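Local coordinates for solute-binding protein (Thermoactinomyces vulgaris, PDB 2ZYN) that binds cyclodextrin and is probably the solute-binding component of a carbohydrate transport system, at residues L77-H82 / K282-S287; V110-L115 / G123-I128; V167-N172 / A222-S227; D148-Y153 / Q216-E221. One frame throughout, in Å; residues are numbered along the deposited sequence.

Contact 1 of 4, residues L77-H82 / K282-S287; sequences LVTWPH and KGWYLS. With GLC (alpha-D-glucopyranose), chain B.
K282 meets P81 where two antiparallel strands of a mixed sheet, 77-81 and 278-286, run together in a periplasmic-binding-protein type fold, here of the solute-binding protein 1 family. Its CG lies against the proline, while the bent chain carries NZ away toward the sugar; there NZ is hydrogen-bonded to O3 of one glucose unit and also pairs with E129 and E318. P81 itself sets CG 3.3 Å from O3 of another glucose unit, so this end of the strand pair lines the ligand site. At G283 the carbonyl O receives the T79 hydroxyl, OG1 to O 2.8 Å, with the donor above the carbonyl plane. W284 presents an edge to the partner backbone: its CE3 is 3.4 Å from V78 O, near the ring plane, and CZ3 meets T79 CB and CG2. Y285 forms the regular hydrogen-bonded pair with V78: Y285 N lies 2.8 Å from V78 O and V78 N 3.1 Å from Y285 O. With CG anti to its carbonyl carbon (chi1 -49°), the tyrosine ring reaches back along the strand and turns its edge to the face of W80, planes at 55°. The ring is held at its far end as well: Y285 OH donates to W80 O at 2.7 Å, with a C=O...O angle of 163°. L286 then closes the row, its CD1 4.0 Å from L77 CD1.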
# COMPACT_ATOMS: atom_id res chain seq x y z
N LEU A 77 14.10 4.19 13.22
CA LEU A 77 13.17 3.31 12.52
C LEU A 77 12.16 4.12 11.71
O LEU A 77 11.59 5.09 12.21
CB LEU A 77 12.43 2.39 13.50
CG LEU A 77 12.94 0.97 13.77
CD1 LEU A 77 14.45 0.84 13.75
CD2 LEU A 77 12.37 0.46 15.09
N VAL A 78 11.95 3.69 10.47
CA VAL A 78 11.03 4.33 9.54
C VAL A 78 10.15 3.26 8.89
O VAL A 78 10.42 2.07 9.02
CB VAL A 78 11.80 5.12 8.44
CG1 VAL A 78 12.56 6.30 9.05
CG2 VAL A 78 12.75 4.20 7.66
N THR A 79 9.09 3.68 8.21
CA THR A 79 8.18 2.74 7.54
C THR A 79 7.58 3.30 6.25
O THR A 79 7.21 4.47 6.18
CB THR A 79 7.05 2.27 8.51
OG1 THR A 79 6.27 1.25 7.87
CG2 THR A 79 6.16 3.44 8.96
N TRP A 80 7.51 2.44 5.24
CA TRP A 80 6.79 2.71 3.99
C TRP A 80 6.57 1.41 3.21
O TRP A 80 7.28 0.43 3.45
CB TRP A 80 7.48 3.77 3.13
CG TRP A 80 8.92 3.52 2.80
CD1 TRP A 80 9.42 2.65 1.88
CD2 TRP A 80 10.05 4.19 3.37
NE1 TRP A 80 10.80 2.72 1.85
CE2 TRP A 80 11.21 3.66 2.76
CE3 TRP A 80 10.20 5.19 4.35
CZ2 TRP A 80 12.50 4.09 3.09
CZ3 TRP A 80 11.49 5.61 4.68
CH2 TRP A 80 12.62 5.06 4.05
N PRO A 81 5.58 1.40 2.30
CA PRO A 81 5.36 0.19 1.49
C PRO A 81 6.60 -0.20 0.68
O PRO A 81 7.37 0.66 0.25
CB PRO A 81 4.21 0.59 0.56
CG PRO A 81 3.52 1.71 1.25
CD PRO A 81 4.60 2.46 1.97
N HIS A 82 6.78 -1.50 0.47
CA HIS A 82 8.02 -2.07 -0.04
C HIS A 82 8.39 -1.70 -1.47
O HIS A 82 9.52 -1.95 -1.89
CB HIS A 82 7.94 -3.59 0.04
CG HIS A 82 7.00 -4.18 -0.95
ND1 HIS A 82 7.41 -4.69 -2.16
CD2 HIS A 82 5.65 -4.30 -0.94
CE1 HIS A 82 6.37 -5.12 -2.84
NE2 HIS A 82 5.28 -4.89 -2.12
N LYS A 282 4.22 -3.56 4.32
CA LYS A 282 4.74 -2.46 5.13
C LYS A 282 5.61 -3.01 6.25
O LYS A 282 5.16 -3.84 7.04
CB LYS A 282 3.60 -1.59 5.68
CG LYS A 282 2.89 -0.78 4.59
CD LYS A 282 1.87 0.22 5.13
CE LYS A 282 0.58 -0.46 5.51
NZ LYS A 282 -0.60 0.43 5.32
N GLY A 283 6.86 -2.59 6.27
CA GLY A 283 7.79 -3.03 7.30
C GLY A 283 8.41 -1.88 8.07
O GLY A 283 8.23 -0.71 7.70
N TRP A 284 9.10 -2.22 9.15
CA TRP A 284 9.99 -1.28 9.80
C TRP A 284 11.34 -1.40 9.11
O TRP A 284 11.81 -2.50 8.85
CB TRP A 284 10.16 -1.59 11.29
CG TRP A 284 8.96 -1.26 12.15
CD1 TRP A 284 8.23 -2.14 12.88
CD2 TRP A 284 8.38 0.03 12.36
NE1 TRP A 284 7.22 -1.48 13.55
CE2 TRP A 284 7.30 -0.14 13.24
CE3 TRP A 284 8.68 1.32 11.89
CZ2 TRP A 284 6.50 0.92 13.66
CZ3 TRP A 284 7.89 2.38 12.31
CH2 TRP A 284 6.81 2.17 13.19
N TYR A 285 11.94 -0.26 8.79
CA TYR A 285 13.28 -0.26 8.21
C TYR A 285 14.23 0.46 9.15
O TYR A 285 13.79 1.23 10.02
CB TYR A 285 13.29 0.41 6.83
CG TYR A 285 12.21 -0.10 5.89
CD1 TYR A 285 12.08 -1.46 5.61
CD2 TYR A 285 11.32 0.79 5.29
CE1 TYR A 285 11.09 -1.93 4.76
CE2 TYR A 285 10.33 0.33 4.42
CZ TYR A 285 10.22 -1.02 4.16
OH TYR A 285 9.23 -1.48 3.31
N LEU A 286 15.52 0.19 8.99
CA LEU A 286 16.54 0.79 9.82
C LEU A 286 17.34 1.78 8.99
O LEU A 286 17.95 1.40 7.99
CB LEU A 286 17.45 -0.29 10.42
CG LEU A 286 18.67 0.14 11.25
CD1 LEU A 286 18.27 0.95 12.49
CD2 LEU A 286 19.48 -1.08 11.66
N SER A 287 17.29 3.05 9.39
CA SER A 287 18.00 4.13 8.72
C SER A 287 19.50 3.85 8.67
O SER A 287 20.08 3.40 9.65
CB SER A 287 17.76 5.46 9.44
OG SER A 287 18.55 6.49 8.89
C1 GLC B . -2.32 2.49 0.50
C2 GLC B . -1.10 1.55 0.51
C3 GLC B . 0.12 2.11 -0.33
C4 GLC B . -0.30 2.81 -1.65
C5 GLC B . -1.43 3.83 -1.41
C6 GLC B . -1.90 4.51 -2.70
O2 GLC B . -0.66 1.28 1.85
O3 GLC B . 0.98 1.05 -0.71
O4 GLC B . 0.83 3.49 -2.21
O5 GLC B . -2.56 3.20 -0.78
O6 GLC B . -2.56 5.70 -2.37

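Contact 2 of 4, residues V110-L115 / G123-I128; sequences VAMKAL and GLPKAI
P125 takes the closest side-chain packing here, with L115, M112 and A111 all touching it. L115 CD2 comes to 3.5 Å from P125 N and also touches P125 CB, so one methyl covers both the imide nitrogen and the start of the ring. The same CD2 lies against the carbonyl of G123, whose buried N and O have no partner in the model. M112 arrives across the proline at about a right angle, with SD 3.7 Å from P125 CD. Its chain folds at both later torsions (chi2 -57°, chi3 -82°), which brings the sulfur over the proline and lays CE alongside L124 CD1 at 4.1 Å. A111 adds its methyl, CB to P125 CB 4.1 Å. Helix 109-114 thus packs on the second strand of the beta hairpin that follows it, 116-117 with 120-129; the axes of 110-114 and 123-125 lie 8.1 Å apart and run at 149°, nearly antiparallel. Beyond P125 the strand bends through a classic beta bulge, where K126 and A127 both face K282 of the neighbouring strand. After that corner the contact thins. The exposed V110 offers CG1 to I128 CD1 at 4.4 Å, and I128 CD1 also just reaches A111 CB. No hydrogen bond crosses between the segments. On the outer side of the helix K113 curls back instead, NZ donating to V110 O at 2.9 Å in the carbonyl plane, on a lone pair.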
# COMPACT_ATOMS: atom_id res chain seq x y z
N VAL A 110 6.52 -14.49 1.51
CA VAL A 110 6.20 -13.43 0.53
C VAL A 110 6.56 -12.06 1.11
O VAL A 110 7.13 -11.22 0.43
CB VAL A 110 4.71 -13.44 0.09
CG1 VAL A 110 4.39 -12.22 -0.76
CG2 VAL A 110 4.38 -14.72 -0.66
N ALA A 111 6.22 -11.87 2.39
CA ALA A 111 6.48 -10.61 3.08
C ALA A 111 7.97 -10.35 3.30
O ALA A 111 8.44 -9.22 3.14
CB ALA A 111 5.74 -10.57 4.40
N MET A 112 8.72 -11.39 3.67
CA MET A 112 10.17 -11.28 3.86
C MET A 112 10.89 -11.02 2.54
O MET A 112 11.84 -10.24 2.49
CB MET A 112 10.73 -12.54 4.53
CG MET A 112 10.24 -12.74 5.96
SD MET A 112 10.61 -11.33 7.03
CE MET A 112 12.31 -11.67 7.47
N LYS A 113 10.42 -11.67 1.47
CA LYS A 113 10.94 -11.49 0.12
C LYS A 113 10.77 -10.04 -0.34
O LYS A 113 11.67 -9.46 -0.93
CB LYS A 113 10.22 -12.44 -0.85
CG LYS A 113 10.57 -12.27 -2.32
CD LYS A 113 9.38 -12.63 -3.21
CE LYS A 113 8.51 -11.41 -3.54
NZ LYS A 113 7.52 -11.06 -2.47
N ALA A 114 9.60 -9.47 -0.05
CA ALA A 114 9.30 -8.09 -0.41
C ALA A 114 10.22 -7.09 0.30
O ALA A 114 10.48 -6.00 -0.23
CB ALA A 114 7.84 -7.78 -0.11
N LEU A 115 10.71 -7.47 1.48
CA LEU A 115 11.59 -6.62 2.28
C LEU A 115 13.07 -6.96 2.08
O LEU A 115 13.93 -6.46 2.81
CB LEU A 115 11.21 -6.70 3.76
CG LEU A 115 10.22 -5.68 4.33
CD1 LEU A 115 9.17 -5.21 3.33
CD2 LEU A 115 9.58 -6.25 5.58
N GLY A 123 14.14 -5.15 6.51
CA GLY A 123 13.12 -4.91 7.51
C GLY A 123 12.38 -6.12 8.02
O GLY A 123 12.53 -7.22 7.50
N LEU A 124 11.58 -5.89 9.06
CA LEU A 124 10.63 -6.86 9.58
C LEU A 124 9.22 -6.34 9.28
O LEU A 124 8.94 -5.16 9.51
CB LEU A 124 10.84 -7.08 11.08
CG LEU A 124 11.65 -8.29 11.60
CD1 LEU A 124 12.56 -8.93 10.56
CD2 LEU A 124 12.41 -7.95 12.88
N PRO A 125 8.34 -7.21 8.75
CA PRO A 125 7.02 -6.77 8.28
C PRO A 125 6.01 -6.50 9.40
O PRO A 125 6.03 -7.17 10.44
CB PRO A 125 6.57 -7.94 7.41
CG PRO A 125 7.25 -9.12 7.98
CD PRO A 125 8.55 -8.65 8.55
N LYS A 126 5.14 -5.52 9.16
CA LYS A 126 4.07 -5.13 10.08
C LYS A 126 2.71 -5.49 9.49
O LYS A 126 1.78 -5.83 10.22
CB LYS A 126 4.09 -3.62 10.31
CG LYS A 126 5.41 -3.06 10.83
CD LYS A 126 5.55 -1.59 10.50
CE LYS A 126 4.53 -0.74 11.23
NZ LYS A 126 4.75 0.70 10.91
N ALA A 127 2.60 -5.37 8.17
CA ALA A 127 1.34 -5.52 7.46
C ALA A 127 1.52 -6.01 6.02
O ALA A 127 2.46 -5.61 5.34
CB ALA A 127 0.58 -4.19 7.45
N ILE A 128 0.61 -6.87 5.59
CA ILE A 128 0.51 -7.29 4.20
C ILE A 128 -0.90 -6.94 3.74
O ILE A 128 -1.88 -7.13 4.48
CB ILE A 128 0.84 -8.80 4.04
CG1 ILE A 128 0.92 -9.18 2.55
CG2 ILE A 128 -0.15 -9.67 4.83
CD1 ILE A 128 1.79 -10.42 2.26

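Contact 3 of 4, residues V167-N172 / A222-S227; sequences VLFEAN and ARLPQS
Apolar loop-to-strand packing joins L224 and P225, in the loop that follows helix 206-220, to the end of strand 165-168 and the loop after it. The strand is an outermost one of its four-stranded mixed sheet, so the contact forms where that strand gives way to the loop leading toward the sugar. L224 carries most of the contact through its two methyls. With CG anti to the carbonyl carbon (chi1 -74°), L224 is directed at 167-172 and its methyls divide: CD2 sits 3.4 Å from V167 O and 3.9 Å from L168 CD1, whereas CD1 meets A171 CB at 3.7 Å and lies obliquely to the F169 ring, 4.3 Å from its CE1. L168 reaches the next residue as well, CD1 to P225 CD 3.7 Å. The methyl of A171 also lies over one face of F169, offset toward the rim, so this alanine is shared between leucine and phenylalanine. At the far end N172 only approaches S227, and its ND2 is hydrogen-bonded to L228 O. The neighbouring E170, centre of an inverse gamma turn, touches a bound glucose. Across the interface no hydrogen bond is made: V167 O, close to a leucine methyl, instead accepts from N158 ND2, which also bonds A222 O. The segments are therefore joined directly by van der Waals contact, with N158 supplying a polar link between their backbones.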
# COMPACT_ATOMS: atom_id res chain seq x y z
N VAL A 167 -20.63 2.86 -6.88
CA VAL A 167 -19.23 2.45 -6.75
C VAL A 167 -18.34 3.69 -6.87
O VAL A 167 -18.44 4.44 -7.83
CB VAL A 167 -18.81 1.40 -7.82
CG1 VAL A 167 -17.40 0.87 -7.52
CG2 VAL A 167 -19.80 0.24 -7.90
N LEU A 168 -17.47 3.88 -5.88
CA LEU A 168 -16.54 4.99 -5.86
C LEU A 168 -15.16 4.52 -5.40
O LEU A 168 -15.05 3.78 -4.43
CB LEU A 168 -17.06 6.11 -4.95
CG LEU A 168 -16.22 7.38 -4.73
CD1 LEU A 168 -16.19 8.26 -5.97
CD2 LEU A 168 -16.76 8.17 -3.54
N PHE A 169 -14.12 4.94 -6.11
CA PHE A 169 -12.75 4.65 -5.70
C PHE A 169 -11.76 5.59 -6.39
O PHE A 169 -12.14 6.34 -7.29
CB PHE A 169 -12.38 3.17 -5.94
CG PHE A 169 -12.16 2.82 -7.39
CD1 PHE A 169 -13.23 2.64 -8.26
CD2 PHE A 169 -10.86 2.63 -7.87
CE1 PHE A 169 -13.01 2.31 -9.59
CE2 PHE A 169 -10.64 2.29 -9.20
CZ PHE A 169 -11.71 2.13 -10.07
N GLU A 170 -10.51 5.55 -5.95
CA GLU A 170 -9.46 6.41 -6.49
C GLU A 170 -9.03 5.96 -7.88
O GLU A 170 -7.95 5.38 -8.05
CB GLU A 170 -8.25 6.42 -5.55
CG GLU A 170 -8.08 7.68 -4.75
CD GLU A 170 -6.91 7.59 -3.80
OE1 GLU A 170 -7.06 6.99 -2.72
OE2 GLU A 170 -5.83 8.13 -4.14
N ALA A 171 -9.87 6.24 -8.88
CA ALA A 171 -9.63 5.80 -10.25
C ALA A 171 -8.55 6.63 -10.96
O ALA A 171 -8.13 6.29 -12.07
CB ALA A 171 -10.93 5.79 -11.05
N ASN A 172 -8.11 7.71 -10.31
CA ASN A 172 -7.01 8.53 -10.81
C ASN A 172 -5.66 8.09 -10.23
O ASN A 172 -4.66 8.80 -10.37
CB ASN A 172 -7.27 10.01 -10.47
CG ASN A 172 -7.18 10.29 -8.98
OD1 ASN A 172 -7.52 9.45 -8.15
ND2 ASN A 172 -6.70 11.49 -8.63
N ALA A 222 -19.33 5.93 -15.84
CA ALA A 222 -19.71 5.79 -14.43
C ALA A 222 -19.71 7.11 -13.65
O ALA A 222 -20.05 7.13 -12.46
CB ALA A 222 -18.82 4.75 -13.74
N ARG A 223 -19.34 8.20 -14.32
CA ARG A 223 -19.43 9.56 -13.77
C ARG A 223 -18.71 9.77 -12.43
O ARG A 223 -19.27 10.36 -11.50
CB ARG A 223 -20.89 10.02 -13.67
CG ARG A 223 -21.50 10.49 -14.98
CD ARG A 223 -22.96 10.88 -14.80
NE ARG A 223 -23.48 11.62 -15.95
CZ ARG A 223 -23.56 12.95 -16.02
NH1 ARG A 223 -24.04 13.52 -17.12
NH2 ARG A 223 -23.16 13.72 -15.01
N LEU A 224 -17.47 9.28 -12.33
CA LEU A 224 -16.67 9.48 -11.13
C LEU A 224 -16.13 10.91 -11.04
O LEU A 224 -15.76 11.49 -12.07
CB LEU A 224 -15.52 8.47 -11.06
CG LEU A 224 -15.84 7.01 -10.71
CD1 LEU A 224 -14.55 6.25 -10.44
CD2 LEU A 224 -16.78 6.89 -9.52
N PRO A 225 -16.11 11.49 -9.83
CA PRO A 225 -15.64 12.86 -9.59
C PRO A 225 -14.25 13.14 -10.15
O PRO A 225 -13.41 12.24 -10.23
CB PRO A 225 -15.61 12.96 -8.06
CG PRO A 225 -16.61 11.99 -7.60
CD PRO A 225 -16.57 10.85 -8.58
N GLN A 226 -14.02 14.40 -10.52
CA GLN A 226 -12.73 14.86 -11.02
C GLN A 226 -11.78 15.13 -9.87
O GLN A 226 -12.21 15.48 -8.77
CB GLN A 226 -12.91 16.13 -11.87
CG GLN A 226 -13.83 15.98 -13.07
CD GLN A 226 -13.18 15.30 -14.26
OE1 GLN A 226 -12.52 14.27 -14.12
NE2 GLN A 226 -13.38 15.86 -15.45
N SER A 227 -10.48 14.97 -10.14
CA SER A 227 -9.42 15.14 -9.13
C SER A 227 -9.76 14.46 -7.80
O SER A 227 -9.91 15.12 -6.77
CB SER A 227 -9.05 16.62 -8.94
OG SER A 227 -10.19 17.42 -8.69

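Contact 4 of 4, residues D148-Y153 / Q216-E221; sequences DELFQY and QKWFTE
F151 sets the edge of its ring on the face of W218. The ring planes stand at 87° and the centroids, taken to the five-membered ring of the indole, are 4.8 Å apart, which makes this a T-shaped pair. CD1 of F151 is the leading atom, 3.5 Å from W218 CE2, with CE1 beside it over CD2. Because F151 holds CG anti to its backbone N (chi1 -168°), the ring extends from helix 147-157 toward helix 206-220; the axes of 148-153 and 216-220 approach to 11.4 Å, a gap bridged by the two aromatic side chains. W218 reaches back from the other side: CG anti to the carbonyl carbon (chi1 -81°) lays the indole past the phenylalanine in the opposite direction. At its outer rim CH2 meets L150 CD2 at 4.3 Å, near the indole plane. The tip of F151 does the remaining work. CZ lies 3.3 Å from K217 O and 3.6 Å from E221 CB, both near the plane of the ring, while K217 CB also touches CZ. Beyond CB, K217 runs out extended and its NZ forms a salt bridge with E214; E221 bends at chi2, its carboxylate going to a long, weak pair with K155. The indole N-H is used outside the pair too, NE1 bonding to Y147 OH, and F169 adds a second edge-to-face partner. No hydrogen bond joins the two segments: the helices meet through aromatic C-H edges set against a pi face and a carbonyl oxygen, while K217 has its salt-bridge partner outside the contact and E221 only a weak one.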
# COMPACT_ATOMS: atom_id res chain seq x y z
N ASP A 148 -18.18 -6.27 -15.25
CA ASP A 148 -19.16 -5.62 -16.12
C ASP A 148 -20.44 -5.27 -15.36
O ASP A 148 -21.06 -4.23 -15.61
CB ASP A 148 -19.51 -6.51 -17.32
CG ASP A 148 -18.40 -6.56 -18.37
OD1 ASP A 148 -17.49 -5.70 -18.34
OD2 ASP A 148 -18.45 -7.47 -19.22
N GLU A 149 -20.82 -6.16 -14.44
CA GLU A 149 -22.00 -5.95 -13.60
C GLU A 149 -21.76 -4.87 -12.55
O GLU A 149 -22.66 -4.09 -12.24
CB GLU A 149 -22.42 -7.27 -12.95
CG GLU A 149 -23.15 -8.21 -13.91
CD GLU A 149 -23.40 -9.58 -13.31
OE1 GLU A 149 -22.41 -10.28 -12.98
OE2 GLU A 149 -24.58 -9.97 -13.20
N LEU A 150 -20.55 -4.84 -12.00
CA LEU A 150 -20.13 -3.79 -11.07
C LEU A 150 -20.14 -2.43 -11.77
O LEU A 150 -20.62 -1.44 -11.21
CB LEU A 150 -18.72 -4.09 -10.52
CG LEU A 150 -18.08 -3.09 -9.56
CD1 LEU A 150 -18.55 -3.30 -8.13
CD2 LEU A 150 -16.55 -3.18 -9.63
N PHE A 151 -19.63 -2.41 -13.00
CA PHE A 151 -19.53 -1.18 -13.78
C PHE A 151 -20.90 -0.64 -14.20
O PHE A 151 -21.10 0.58 -14.24
CB PHE A 151 -18.64 -1.38 -15.00
CG PHE A 151 -18.28 -0.10 -15.69
CD1 PHE A 151 -17.21 0.67 -15.24
CD2 PHE A 151 -19.01 0.34 -16.79
CE1 PHE A 151 -16.87 1.85 -15.87
CE2 PHE A 151 -18.68 1.53 -17.43
CZ PHE A 151 -17.61 2.29 -16.97
N GLN A 152 -21.83 -1.54 -14.51
CA GLN A 152 -23.20 -1.15 -14.85
C GLN A 152 -23.94 -0.64 -13.61
O GLN A 152 -24.66 0.36 -13.69
CB GLN A 152 -23.96 -2.30 -15.51
CG GLN A 152 -23.51 -2.62 -16.94
CD GLN A 152 -23.55 -1.42 -17.87
OE1 GLN A 152 -24.58 -0.75 -18.00
NE2 GLN A 152 -22.43 -1.14 -18.52
N TYR A 153 -23.74 -1.31 -12.48
CA TYR A 153 -24.24 -0.86 -11.19
C TYR A 153 -23.73 0.54 -10.88
O TYR A 153 -24.48 1.38 -10.38
CB TYR A 153 -23.83 -1.85 -10.09
CG TYR A 153 -24.34 -1.51 -8.70
CD1 TYR A 153 -25.58 -1.97 -8.26
CD2 TYR A 153 -23.58 -0.74 -7.82
CE1 TYR A 153 -26.05 -1.66 -6.99
CE2 TYR A 153 -24.04 -0.42 -6.55
CZ TYR A 153 -25.28 -0.89 -6.14
OH TYR A 153 -25.74 -0.58 -4.88
N GLN A 216 -10.65 5.52 -18.17
CA GLN A 216 -11.42 6.59 -18.79
C GLN A 216 -12.93 6.37 -18.65
O GLN A 216 -13.67 7.31 -18.33
CB GLN A 216 -11.04 6.71 -20.27
CG GLN A 216 -11.66 7.90 -21.00
CD GLN A 216 -11.24 7.97 -22.45
OE1 GLN A 216 -10.71 8.99 -22.90
NE2 GLN A 216 -11.48 6.90 -23.20
N LYS A 217 -13.36 5.13 -18.87
CA LYS A 217 -14.78 4.75 -18.80
C LYS A 217 -15.41 5.05 -17.44
O LYS A 217 -16.59 5.38 -17.36
CB LYS A 217 -14.96 3.27 -19.15
CG LYS A 217 -14.69 2.92 -20.61
CD LYS A 217 -14.78 1.42 -20.82
CE LYS A 217 -14.25 1.01 -22.19
NZ LYS A 217 -14.53 -0.43 -22.47
N TRP A 218 -14.62 4.93 -16.37
CA TRP A 218 -15.11 5.23 -15.02
C TRP A 218 -15.48 6.70 -14.85
O TRP A 218 -16.36 7.04 -14.06
CB TRP A 218 -14.10 4.78 -13.96
CG TRP A 218 -14.18 3.32 -13.67
CD1 TRP A 218 -13.45 2.32 -14.25
CD2 TRP A 218 -15.06 2.68 -12.74
NE1 TRP A 218 -13.81 1.10 -13.73
CE2 TRP A 218 -14.80 1.29 -12.80
CE3 TRP A 218 -16.05 3.14 -11.86
CZ2 TRP A 218 -15.49 0.36 -12.01
CZ3 TRP A 218 -16.73 2.22 -11.07
CH2 TRP A 218 -16.45 0.84 -11.15
N PHE A 219 -14.81 7.57 -15.60
CA PHE A 219 -15.09 9.01 -15.57
C PHE A 219 -16.11 9.45 -16.62
O PHE A 219 -16.82 10.43 -16.43
CB PHE A 219 -13.80 9.82 -15.68
CG PHE A 219 -12.84 9.60 -14.54
CD1 PHE A 219 -11.86 8.62 -14.62
CD2 PHE A 219 -12.93 10.37 -13.38
CE1 PHE A 219 -10.98 8.40 -13.56
CE2 PHE A 219 -12.04 10.17 -12.33
CZ PHE A 219 -11.07 9.18 -12.41
N THR A 220 -16.17 8.72 -17.74
CA THR A 220 -17.10 9.05 -18.83
C THR A 220 -18.47 8.38 -18.64
O THR A 220 -19.51 9.04 -18.73
CB THR A 220 -16.51 8.70 -20.22
OG1 THR A 220 -15.23 9.33 -20.37
CG2 THR A 220 -17.43 9.19 -21.35
N GLU A 221 -18.47 7.07 -18.39
CA GLU A 221 -19.70 6.30 -18.22
C GLU A 221 -20.21 6.30 -16.78
O GLU A 221 -21.37 6.62 -16.52
CB GLU A 221 -19.51 4.85 -18.70
CG GLU A 221 -20.27 4.47 -19.96
CD GLU A 221 -19.74 5.13 -21.22
OE1 GLU A 221 -18.50 5.22 -21.38
OE2 GLU A 221 -20.56 5.55 -22.05

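Overall arrangement
Contacts 1 and 2 share one sheet, their centres about 10 Å apart: strand 278-286 lies between 77-81 and 120-129, and K282 bonds through its backbone to K126 and A127. Contacts 3 and 4 form a second group beyond the chain's centre, their own centres also about 10 Å apart, joined where L224 N meets W218 O at 3.0 Å. Between contacts 1 and 3 the centres are about 30 Å apart. All four are mainly buried, but contact 1 is wholly so, while the others reach the surface at V110, S227 or K217 and E221. Chemistry follows place: backbone and hydroxyl bonds in the strand pair, none across the other three, which rely on aliphatic or aromatic packing.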